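Local coordinates for protein muramidase (Trichobolus zukalii, PDB 6ZMV) that probably hydrolyses the beta-1,4 glycosidic bonds of bacterial peptidoglycan, as a fungal lysozyme of glycoside hydrolase family 25, at residues G58-S70 with H105-F119. Numbering follows the deposited sequence.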
# COMPACT_ATOMS: atom_id res chain seq x y z
N GLY A 58 -0.52 -7.05 1.74
CA GLY A 58 0.56 -6.96 0.75
C GLY A 58 0.50 -5.65 -0.04
O GLY A 58 -0.50 -4.93 -0.07
N TYR A 59 1.61 -5.34 -0.71
CA TYR A 59 1.66 -4.23 -1.66
C TYR A 59 2.31 -4.64 -2.98
O TYR A 59 3.14 -5.55 -3.04
CB TYR A 59 2.24 -2.94 -1.06
CG TYR A 59 3.72 -2.83 -0.84
CD1 TYR A 59 4.57 -2.49 -1.90
CD2 TYR A 59 4.29 -3.00 0.42
CE1 TYR A 59 5.91 -2.28 -1.70
CE2 TYR A 59 5.63 -2.79 0.63
CZ TYR A 59 6.44 -2.41 -0.42
OH TYR A 59 7.77 -2.21 -0.22
N HIS A 60 1.90 -3.92 -4.01
CA HIS A 60 2.41 -4.07 -5.38
C HIS A 60 3.14 -2.82 -5.83
O HIS A 60 2.53 -1.75 -5.87
CB HIS A 60 1.21 -4.31 -6.31
CG HIS A 60 1.69 -4.45 -7.73
ND1 HIS A 60 2.31 -5.59 -8.16
CD2 HIS A 60 1.72 -3.58 -8.75
CE1 HIS A 60 2.66 -5.40 -9.43
NE2 HIS A 60 2.31 -4.17 -9.82
N PHE A 61 4.42 -2.96 -6.16
CA PHE A 61 5.19 -1.87 -6.74
C PHE A 61 4.84 -1.74 -8.23
O PHE A 61 5.23 -2.59 -9.03
CB PHE A 61 6.67 -2.10 -6.45
CG PHE A 61 7.59 -0.96 -6.82
CD1 PHE A 61 7.63 -0.41 -8.09
CD2 PHE A 61 8.50 -0.52 -5.88
CE1 PHE A 61 8.45 0.66 -8.35
CE2 PHE A 61 9.36 0.52 -6.17
CZ PHE A 61 9.35 1.08 -7.40
N ALA A 62 4.08 -0.75 -8.59
CA ALA A 62 3.57 -0.58 -9.96
C ALA A 62 4.73 -0.29 -10.90
O ALA A 62 5.60 0.55 -10.65
CB ALA A 62 2.59 0.58 -10.03
N ARG A 63 4.64 -0.88 -12.10
CA ARG A 63 5.53 -0.52 -13.24
C ARG A 63 4.66 -0.25 -14.45
O ARG A 63 4.42 -1.13 -15.26
CB ARG A 63 6.54 -1.63 -13.45
CG ARG A 63 7.56 -1.84 -12.33
CD ARG A 63 8.64 -0.78 -12.36
NE ARG A 63 9.69 -0.88 -11.41
CZ ARG A 63 10.52 0.09 -11.04
NH1 ARG A 63 10.47 1.32 -11.57
NH2 ARG A 63 11.41 -0.23 -10.12
N PRO A 64 4.02 0.92 -14.51
CA PRO A 64 3.00 1.12 -15.54
C PRO A 64 3.49 1.04 -16.99
O PRO A 64 2.66 0.87 -17.84
CB PRO A 64 2.43 2.51 -15.19
CG PRO A 64 2.67 2.65 -13.73
CD PRO A 64 4.05 2.04 -13.52
N ALA A 65 4.78 1.23 -17.25
CA ALA A 65 5.28 1.11 -18.63
C ALA A 65 5.39 -0.35 -19.04
O ALA A 65 5.57 -0.55 -20.23
CB ALA A 65 6.61 1.79 -18.74
N SER A 66 5.30 -1.31 -18.13
CA SER A 66 5.70 -2.70 -18.42
C SER A 66 4.49 -3.55 -18.88
O SER A 66 4.69 -4.58 -19.54
CB SER A 66 6.30 -3.34 -17.21
OG SER A 66 7.58 -2.81 -16.94
N SER A 67 3.26 -3.19 -18.49
CA SER A 67 2.06 -4.00 -18.80
C SER A 67 0.85 -3.15 -18.44
O SER A 67 0.98 -2.04 -17.86
CB SER A 67 2.00 -5.28 -18.03
OG SER A 67 1.50 -4.95 -16.68
N SER A 68 -0.32 -3.67 -18.75
CA SER A 68 -1.58 -3.04 -18.32
C SER A 68 -1.74 -3.07 -16.79
O SER A 68 -1.13 -3.86 -16.08
CB SER A 68 -2.73 -3.74 -19.00
OG SER A 68 -2.96 -5.00 -18.40
N GLY A 69 -2.61 -2.22 -16.29
CA GLY A 69 -2.94 -2.26 -14.86
C GLY A 69 -3.64 -3.52 -14.49
O GLY A 69 -3.45 -4.04 -13.37
N SER A 70 -4.50 -4.01 -15.40
CA SER A 70 -5.22 -5.27 -15.15
C SER A 70 -4.23 -6.42 -14.93
O SER A 70 -4.41 -7.27 -14.02
CB SER A 70 -6.18 -5.59 -16.25
OG SER A 70 -7.08 -6.60 -15.83
N HIS A 105 6.91 7.47 -15.41
CA HIS A 105 7.09 6.20 -16.15
C HIS A 105 6.77 6.35 -17.65
O HIS A 105 6.55 5.33 -18.32
CB HIS A 105 6.25 5.07 -15.55
CG HIS A 105 6.58 4.82 -14.11
ND1 HIS A 105 7.21 3.66 -13.71
CD2 HIS A 105 6.26 5.50 -12.98
CE1 HIS A 105 7.27 3.65 -12.39
NE2 HIS A 105 6.77 4.79 -11.92
N GLY A 106 6.80 7.56 -18.17
CA GLY A 106 6.56 7.84 -19.58
C GLY A 106 5.10 7.95 -19.94
O GLY A 106 4.79 8.10 -21.13
N LEU A 107 4.20 7.88 -18.97
CA LEU A 107 2.75 7.97 -19.26
C LEU A 107 2.29 9.43 -19.14
O LEU A 107 2.65 10.10 -18.16
CB LEU A 107 1.93 7.08 -18.34
CG LEU A 107 1.91 5.57 -18.60
CD1 LEU A 107 3.24 4.91 -18.44
CD2 LEU A 107 0.89 4.83 -17.77
N SER A 108 1.35 9.80 -19.97
CA SER A 108 0.58 11.05 -19.78
C SER A 108 -0.26 10.96 -18.50
O SER A 108 -0.48 9.86 -17.95
CB SER A 108 -0.30 11.36 -20.96
OG SER A 108 -1.39 10.45 -21.02
N GLN A 109 -0.76 12.11 -18.06
CA GLN A 109 -1.62 12.08 -16.85
C GLN A 109 -2.87 11.23 -17.15
O GLN A 109 -3.30 10.47 -16.28
CB GLN A 109 -2.04 13.50 -16.48
CG GLN A 109 -0.89 14.34 -15.97
CD GLN A 109 -1.23 15.78 -15.75
OE1 GLN A 109 -2.18 16.31 -16.33
NE2 GLN A 109 -0.47 16.43 -14.89
N THR A 110 -3.49 11.37 -18.31
CA THR A 110 -4.72 10.59 -18.58
C THR A 110 -4.35 9.10 -18.70
O THR A 110 -5.07 8.29 -18.16
CB THR A 110 -5.44 11.12 -19.82
OG1 THR A 110 -4.41 11.38 -20.77
CG2 THR A 110 -6.26 12.35 -19.52
N ALA A 111 -3.25 8.75 -19.34
CA ALA A 111 -2.81 7.34 -19.42
C ALA A 111 -2.54 6.79 -18.02
O ALA A 111 -2.92 5.65 -17.76
CB ALA A 111 -1.59 7.18 -20.28
N MET A 112 -1.94 7.59 -17.14
CA MET A 112 -1.67 7.11 -15.78
C MET A 112 -3.00 6.87 -15.04
O MET A 112 -3.13 5.89 -14.32
CB MET A 112 -0.80 8.11 -15.01
CG MET A 112 -0.43 7.61 -13.67
SD MET A 112 0.64 6.12 -13.68
CE MET A 112 2.19 6.87 -14.07
N VAL A 113 -3.94 7.81 -15.12
CA VAL A 113 -5.23 7.60 -14.46
C VAL A 113 -5.90 6.36 -15.03
O VAL A 113 -6.46 5.58 -14.24
CB VAL A 113 -6.10 8.87 -14.61
CG1 VAL A 113 -7.51 8.63 -14.13
CG2 VAL A 113 -5.51 10.03 -13.80
N ASN A 114 -5.85 6.18 -16.33
CA ASN A 114 -6.48 4.97 -16.94
C ASN A 114 -5.79 3.69 -16.41
O ASN A 114 -6.47 2.71 -16.17
CB ASN A 114 -6.45 5.04 -18.47
CG ASN A 114 -7.40 6.06 -19.04
OD1 ASN A 114 -8.32 6.49 -18.35
ND2 ASN A 114 -7.13 6.43 -20.27
N TRP A 115 -4.48 3.72 -16.31
CA TRP A 115 -3.70 2.54 -15.86
C TRP A 115 -4.09 2.23 -14.40
O TRP A 115 -4.40 1.07 -14.07
CB TRP A 115 -2.20 2.84 -15.92
CG TRP A 115 -1.34 1.66 -15.66
CD1 TRP A 115 -0.82 0.88 -16.64
CD2 TRP A 115 -0.95 1.08 -14.40
NE1 TRP A 115 -0.12 -0.16 -16.07
CE2 TRP A 115 -0.21 -0.10 -14.70
CE3 TRP A 115 -1.18 1.40 -13.08
CZ2 TRP A 115 0.35 -0.89 -13.70
CZ3 TRP A 115 -0.66 0.61 -12.10
CH2 TRP A 115 0.05 -0.55 -12.41
N ILE A 116 -4.12 3.24 -13.54
CA ILE A 116 -4.52 3.00 -12.14
C ILE A 116 -5.96 2.51 -12.08
O ILE A 116 -6.26 1.63 -11.32
CB ILE A 116 -4.31 4.26 -11.32
CG1 ILE A 116 -2.84 4.65 -11.25
CG2 ILE A 116 -4.90 4.12 -9.91
CD1 ILE A 116 -2.57 6.04 -10.67
N SER A 117 -6.85 3.07 -12.88
CA SER A 117 -8.27 2.64 -12.92
C SER A 117 -8.35 1.16 -13.21
O SER A 117 -9.10 0.41 -12.63
CB SER A 117 -9.08 3.39 -13.95
OG SER A 117 -9.17 4.75 -13.64
N ASP A 118 -7.59 0.73 -14.20
CA ASP A 118 -7.63 -0.69 -14.60
C ASP A 118 -7.10 -1.56 -13.46
O ASP A 118 -7.70 -2.60 -13.18
CB ASP A 118 -6.80 -0.93 -15.85
CG ASP A 118 -7.38 -0.49 -17.18
OD1 ASP A 118 -8.53 -0.12 -17.19
OD2 ASP A 118 -6.60 -0.48 -18.16
N PHE A 119 -6.01 -1.15 -12.81
CA PHE A 119 -5.51 -1.91 -11.65
C PHE A 119 -6.58 -1.96 -10.58
O PHE A 119 -6.89 -3.06 -10.04
CB PHE A 119 -4.22 -1.31 -11.11
CG PHE A 119 -3.59 -2.13 -10.01
CD1 PHE A 119 -4.13 -2.12 -8.72
CD2 PHE A 119 -2.50 -2.93 -10.26
CE1 PHE A 119 -3.57 -2.90 -7.73
CE2 PHE A 119 -1.95 -3.74 -9.29
CZ PHE A 119 -2.47 -3.70 -8.01
O HOH W 1 -3.87 -0.40 -18.04
O HOH W 2 -8.97 -4.08 -15.25
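G69 and F119 bring their backbones to 4.1 Å between CA atoms, where the start of helix 69-78 meets helix 109-127, and a second approach pairs A65 with H105 at 5.9 Å between CA atoms. Between them, the loop that leaves strand 55-61 of this GH25 barrel-like fold, related to the TIM barrel, folds over an indole, a worked example of how a beta-alpha connection is packed around a buried tryptophan. W115 stands with CG anti to its own N (chi1 -172°), which sends the indole from helix 109-127 into the curl of the loop. P64 lies over one face, its CB 3.6 Å from the centroid of the five-membered ring and almost on the ring normal; G69 CA lies over the opposite face. A62 CB touches the six-membered ring at CH2. The indole's polar edge is satisfied too: NE1 donates to S67 O across 2.8 Å, nearly straight at 164° and in the ring plane, fixing the ring's rotation.

P64 also packs against residues that precede W115 in 105-119. Its CD sits over one face of the H105 ring in a CH-pi contact, while CB meets L107 CD2 and CG reaches M112 SD. The H105 imidazole is held from outside as well, through NE2 to E97 O. Farther along, the H60 and F119 rings, tilted by 28°, are so displaced that they hardly overlap, and H60 CD2 against F119 CE2 at 3.7 Å is their closest approach; H60 is tied by ND1 to T32 and by NE2 to Q72. A water accepts from G69 N at 2.8 Å, and F119 CA makes a CA-H...O contact of 3.4 Å with G69 O.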